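PDB 4TV0: histone RNA hairpin-binding protein from Drosophila melanogaster, which binds the stem-loop at the 3' end of histone mRNA, takes part in histone pre-mRNA 3' processing and couples histone mRNA production to the cell cycle. Local coordinates for residues K17-D20 and Y21-T25; P9-L12 and S13-Q16. The protein carries 2 engineered substitutions. All coordinates share one frame; numbering follows the deposited sequence.

Contact 1: K17-D20 and Y21-T25; sequences KQID and YGKNT. With nucleotides of chain B.
In the RNA-binding domain, the C-terminal end of helix 9-22, where K17 runs alongside Y21, carries the tyrosine that meets base U14 of chain B. The uracil lies face to face with the phenol ring: N3 of U14 of chain B sits 3.3 Å above the ring plane, over its centre. The planes are close to parallel, since contacts around the ring are evenly spaced: Y21 CE2 to C2 of U14 of chain B 3.3 Å, Y21 CZ to its C6 3.4 Å and Y21 CD1 to its C4 3.4 Å. A further uracil base of the RNA packs on Y21. K17 points the same way as the ring because CG is anti to the backbone N (chi1 -166°) and the chain beyond extended, setting CE 4.0 Å from Y21 OH. Its NZ lies 4.1 Å from OP2 of U14 of chain B, long for a direct hydrogen bond. An alanine in place of Y21 would leave U14 of chain B without the surface beneath its base, which would probably become freer to move. The backbone here keeps i+4 to i N-H...O bonds, the straightest from Y21 N to K17 O (170°). Q18 turns to helix 56-67, where NE2 bonds D60. K23 leaves helical geometry as the centre of an inverse gamma turn, and G22 O then accepts T25 N and T25 OG1, the hydroxyl at 3.0 Å.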
loop_
_atom_site.group_PDB
_atom_site.type_symbol
_atom_site.label_atom_id
_atom_site.label_comp_id
_atom_site.label_asym_id
_atom_site.label_seq_id
_atom_site.Cartn_x
_atom_site.Cartn_y
_atom_site.Cartn_z
ATOM N N LYS A 17 3.891 2.689 -4.571
ATOM C CA LYS A 17 3.949 4.137 -4.605
ATOM C C LYS A 17 3.292 4.666 -3.341
ATOM O O LYS A 17 3.836 5.533 -2.667
ATOM C CB LYS A 17 3.257 4.670 -5.874
ATOM C CG LYS A 17 3.512 6.139 -6.229
ATOM C CD LYS A 17 2.484 6.657 -7.247
ATOM C CE LYS A 17 2.400 8.189 -7.271
ATOM N NZ LYS A 17 1.050 8.689 -7.712
ATOM N N GLN A 18 2.122 4.126 -3.019
ATOM C CA GLN A 18 1.449 4.440 -1.764
ATOM C C GLN A 18 2.392 4.209 -0.578
ATOM O O GLN A 18 2.442 4.999 0.370
ATOM C CB GLN A 18 0.219 3.551 -1.593
ATOM C CG GLN A 18 -0.927 3.840 -2.525
ATOM C CD GLN A 18 -1.940 2.707 -2.547
ATOM O OE1 GLN A 18 -1.596 1.552 -2.825
ATOM N NE2 GLN A 18 -3.187 3.023 -2.235
ATOM N N ILE A 19 3.132 3.107 -0.647
ATOM C CA ILE A 19 4.107 2.760 0.370
ATOM C C ILE A 19 5.237 3.767 0.416
ATOM O O ILE A 19 5.542 4.296 1.478
ATOM C CB ILE A 19 4.678 1.365 0.129
ATOM C CG1 ILE A 19 3.661 0.316 0.567
ATOM C CG2 ILE A 19 5.987 1.177 0.878
ATOM C CD1 ILE A 19 3.966 -1.070 0.017
ATOM N N ASP A 20 5.841 4.035 -0.739
ATOM C CA ASP A 20 6.899 5.032 -0.831
ATOM C C ASP A 20 6.470 6.336 -0.190
ATOM O O ASP A 20 7.148 6.843 0.689
ATOM C CB ASP A 20 7.326 5.255 -2.281
ATOM C CG ASP A 20 8.235 4.167 -2.776
ATOM O OD1 ASP A 20 8.375 3.149 -2.062
ATOM O OD2 ASP A 20 8.815 4.312 -3.870
ATOM N N TYR A 21 5.329 6.854 -0.622
ATOM C CA TYR A 21 4.715 8.002 0.023
ATOM C C TYR A 21 4.741 7.878 1.545
ATOM O O TYR A 21 5.065 8.839 2.246
ATOM C CB TYR A 21 3.266 8.172 -0.443
ATOM C CG TYR A 21 3.097 9.038 -1.670
ATOM C CD1 TYR A 21 4.155 9.251 -2.542
ATOM C CD2 TYR A 21 1.875 9.663 -1.941
ATOM C CE1 TYR A 21 4.004 10.044 -3.672
ATOM C CE2 TYR A 21 1.714 10.466 -3.048
ATOM C CZ TYR A 21 2.784 10.655 -3.922
ATOM O OH TYR A 21 2.641 11.451 -5.048
ATOM N N GLY A 22 4.398 6.697 2.049
ATOM C CA GLY A 22 4.364 6.467 3.483
ATOM C C GLY A 22 5.737 6.580 4.121
ATOM O O GLY A 22 5.972 7.420 4.970
ATOM N N LYS A 23 6.664 5.738 3.701
ATOM C CA LYS A 23 8.007 5.822 4.232
ATOM C C LYS A 23 8.797 6.935 3.552
ATOM O O LYS A 23 9.930 6.740 3.119
ATOM C CB LYS A 23 8.729 4.472 4.155
ATOM C CG LYS A 23 8.804 3.826 2.788
ATOM C CD LYS A 23 9.513 2.476 2.879
ATOM C CE LYS A 23 8.827 1.553 3.892
ATOM N NZ LYS A 23 9.697 0.393 4.267
ATOM N N ASN A 24 8.170 8.102 3.459
ATOM C CA ASN A 24 8.820 9.327 3.001
ATOM C C ASN A 24 8.518 10.431 4.014
ATOM O O ASN A 24 9.183 11.469 4.032
ATOM C CB ASN A 24 8.348 9.707 1.586
ATOM C CG ASN A 24 8.909 11.042 1.104
ATOM O OD1 ASN A 24 8.298 12.092 1.317
ATOM N ND2 ASN A 24 10.065 11.005 0.433
ATOM N N THR A 25 7.534 10.174 4.880
ATOM C CA THR A 25 7.140 11.106 5.937
ATOM C C THR A 25 8.231 11.344 7.009
ATOM O O THR A 25 9.366 10.871 6.885
ATOM C CB THR A 25 5.849 10.632 6.646
ATOM O OG1 THR A 25 6.079 9.365 7.275
ATOM C CG2 THR A 25 4.695 10.516 5.663
ATOM P P U B 14 -0.191 13.885 -8.003
ATOM O OP1 U B 14 0.423 15.050 -8.701
ATOM O OP2 U B 14 -0.038 12.509 -8.540
ATOM O "O5'" U B 14 0.333 13.842 -6.497
ATOM C "C5'" U B 14 0.537 15.043 -5.755
ATOM C "C4'" U B 14 -0.046 14.942 -4.366
ATOM O "O4'" U B 14 0.616 13.864 -3.644
ATOM C "C3'" U B 14 0.079 16.195 -3.488
ATOM O "O3'" U B 14 -1.134 16.408 -2.763
ATOM C "C2'" U B 14 1.208 15.832 -2.517
ATOM O "O2'" U B 14 1.128 16.449 -1.254
ATOM C "C1'" U B 14 1.038 14.329 -2.376
ATOM N N1 U B 14 2.287 13.652 -2.014
ATOM C C2 U B 14 2.270 12.896 -0.865
ATOM O O2 U B 14 1.264 12.768 -0.204
ATOM N N3 U B 14 3.455 12.293 -0.538
ATOM C C4 U B 14 4.629 12.388 -1.256
ATOM O O4 U B 14 5.631 11.789 -0.860
ATOM C C5 U B 14 4.570 13.202 -2.435
ATOM C C6 U B 14 3.428 13.808 -2.766
#

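Contact 2: P9-L12 and S13-Q16; sequences PAIL and SRRQ
The guanidinium of R15 has a methyl group on one face: I11 CG2 sits 3.2 Å above its plane and displaced from the middle of the group, nearest to R15 NE. The guanidinium of R14 is covered differently, with the backbone CA of I11 over one face and I11 CG2 3.9 Å from R14 NH2. One isoleucine therefore serves two arginines, three and four residues further along helix 9-22, and each arginine runs alongside the isoleucine in the same direction. The R15 chain, extended from CG to NE, carries its flat end along the branch of I11, whereas R14 bends at chi3 (77°), which turns its guanidinium back over the preceding turn. Beyond I11, R15 NH1 bonds the carbonyl oxygens of G52 and K50, and the group forms a cation-pi contact with F59. At the start of the helix P9 O accepts two donors from S13: OG, at 3.0 Å and in the carbonyl plane, and the backbone N, at 3.3 Å and above that plane. Q16 N to L12 O, at 2.9 Å, continues the helical ladder, while the amide end of Q16 bonds K50 NZ through OE1. With hydrocarbon from I11 on one face, the buried cation of R15 is probably stabilised by those two carbonyl oxygens and the F59 ring, whereas R14 has a long, weak ion pair with an RNA phosphate.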
loop_
_atom_site.group_PDB
_atom_site.type_symbol
_atom_site.label_atom_id
_atom_site.label_comp_id
_atom_site.label_asym_id
_atom_site.label_seq_id
_atom_site.Cartn_x
_atom_site.Cartn_y
_atom_site.Cartn_z
ATOM N N PRO A 9 1.647 -5.896 -12.959
ATOM C CA PRO A 9 2.608 -4.807 -12.756
ATOM C C PRO A 9 1.983 -3.440 -12.473
ATOM O O PRO A 9 2.668 -2.550 -11.963
ATOM C CB PRO A 9 3.406 -4.795 -14.069
ATOM C CG PRO A 9 3.279 -6.181 -14.588
ATOM C CD PRO A 9 1.867 -6.595 -14.232
ATOM N N ALA A 10 0.713 -3.251 -12.794
ATOM C CA ALA A 10 0.122 -1.939 -12.537
ATOM C C ALA A 10 -0.323 -1.843 -11.091
ATOM O O ALA A 10 -0.175 -0.799 -10.467
ATOM C CB ALA A 10 -1.025 -1.643 -13.477
ATOM N N ILE A 11 -0.847 -2.938 -10.558
ATOM C CA ILE A 11 -1.226 -2.977 -9.156
ATOM C C ILE A 11 0.015 -2.892 -8.255
ATOM O O ILE A 11 0.075 -2.069 -7.336
ATOM C CB ILE A 11 -2.048 -4.223 -8.831
ATOM C CG1 ILE A 11 -3.304 -4.280 -9.692
ATOM C CG2 ILE A 11 -2.443 -4.253 -7.355
ATOM C CD1 ILE A 11 -4.244 -5.380 -9.261
ATOM N N LEU A 12 1.023 -3.709 -8.543
ATOM C CA LEU A 12 2.257 -3.681 -7.754
ATOM C C LEU A 12 2.898 -2.295 -7.686
ATOM O O LEU A 12 3.257 -1.821 -6.608
ATOM C CB LEU A 12 3.277 -4.701 -8.266
ATOM C CG LEU A 12 2.917 -6.151 -7.933
ATOM C CD1 LEU A 12 4.052 -7.116 -8.271
ATOM C CD2 LEU A 12 2.516 -6.228 -6.463
ATOM N N SER A 13 3.030 -1.637 -8.832
ATOM C CA SER A 13 3.711 -0.351 -8.850
ATOM C C SER A 13 2.917 0.750 -8.129
ATOM O O SER A 13 3.513 1.612 -7.489
ATOM C CB SER A 13 4.064 0.064 -10.273
ATOM O OG SER A 13 2.895 0.319 -11.004
ATOM N N ARG A 14 1.589 0.717 -8.215
ATOM C CA ARG A 14 0.779 1.696 -7.506
ATOM C C ARG A 14 0.845 1.416 -6.007
ATOM O O ARG A 14 0.824 2.324 -5.176
ATOM C CB ARG A 14 -0.689 1.637 -7.951
ATOM C CG ARG A 14 -1.654 2.365 -6.994
ATOM C CD ARG A 14 -3.146 2.299 -7.400
ATOM N NE ARG A 14 -3.755 1.001 -7.103
ATOM C CZ ARG A 14 -4.098 0.106 -8.028
ATOM N NH1 ARG A 14 -3.905 0.390 -9.308
ATOM N NH2 ARG A 14 -4.637 -1.067 -7.681
ATOM N N ARG A 15 0.879 0.142 -5.653
ATOM C CA ARG A 15 0.912 -0.189 -4.248
ATOM C C ARG A 15 2.264 0.254 -3.682
ATOM O O ARG A 15 2.348 0.760 -2.563
ATOM C CB ARG A 15 0.663 -1.674 -4.024
ATOM C CG ARG A 15 -0.783 -2.087 -4.219
ATOM C CD ARG A 15 -0.926 -3.590 -3.957
ATOM N NE ARG A 15 -2.294 -4.080 -4.080
ATOM C CZ ARG A 15 -2.618 -5.366 -3.990
ATOM N NH1 ARG A 15 -1.684 -6.289 -3.759
ATOM N NH2 ARG A 15 -3.879 -5.737 -4.105
ATOM N N GLN A 16 3.309 0.112 -4.484
ATOM C CA GLN A 16 4.646 0.448 -4.041
ATOM C C GLN A 16 4.732 1.960 -3.844
ATOM O O GLN A 16 5.516 2.448 -3.035
ATOM C CB GLN A 16 5.659 -0.046 -5.073
ATOM C CG GLN A 16 7.112 0.154 -4.694
ATOM C CD GLN A 16 7.401 -0.224 -3.250
ATOM O OE1 GLN A 16 7.455 -1.410 -2.893
ATOM N NE2 GLN A 16 7.590 0.788 -2.406
#

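In the fold
Contacts 1 and 2 are consecutive parts of helix 9-22, their centres 13 Å apart, and each is a surface contact with a single buried residue: G22 in contact 1, R15 in contact 2. Their chemistry differs with position. Residues 9-16 pair aliphatic with guanidinium groups and tie the N-terminal half to the loop around K50 and G52, and to F59 of helix 56-67. Residues 17-25 present an aromatic face to the RNA base, while Q18 holds the same second helix through D60. A weak bond from Q16 NE2 to D20 OD1 links the two contacts. Both reach the RNA, contact 2 through R14 near a phosphate and contact 1 mainly through the Y21 ring, with T25 at a phosphate.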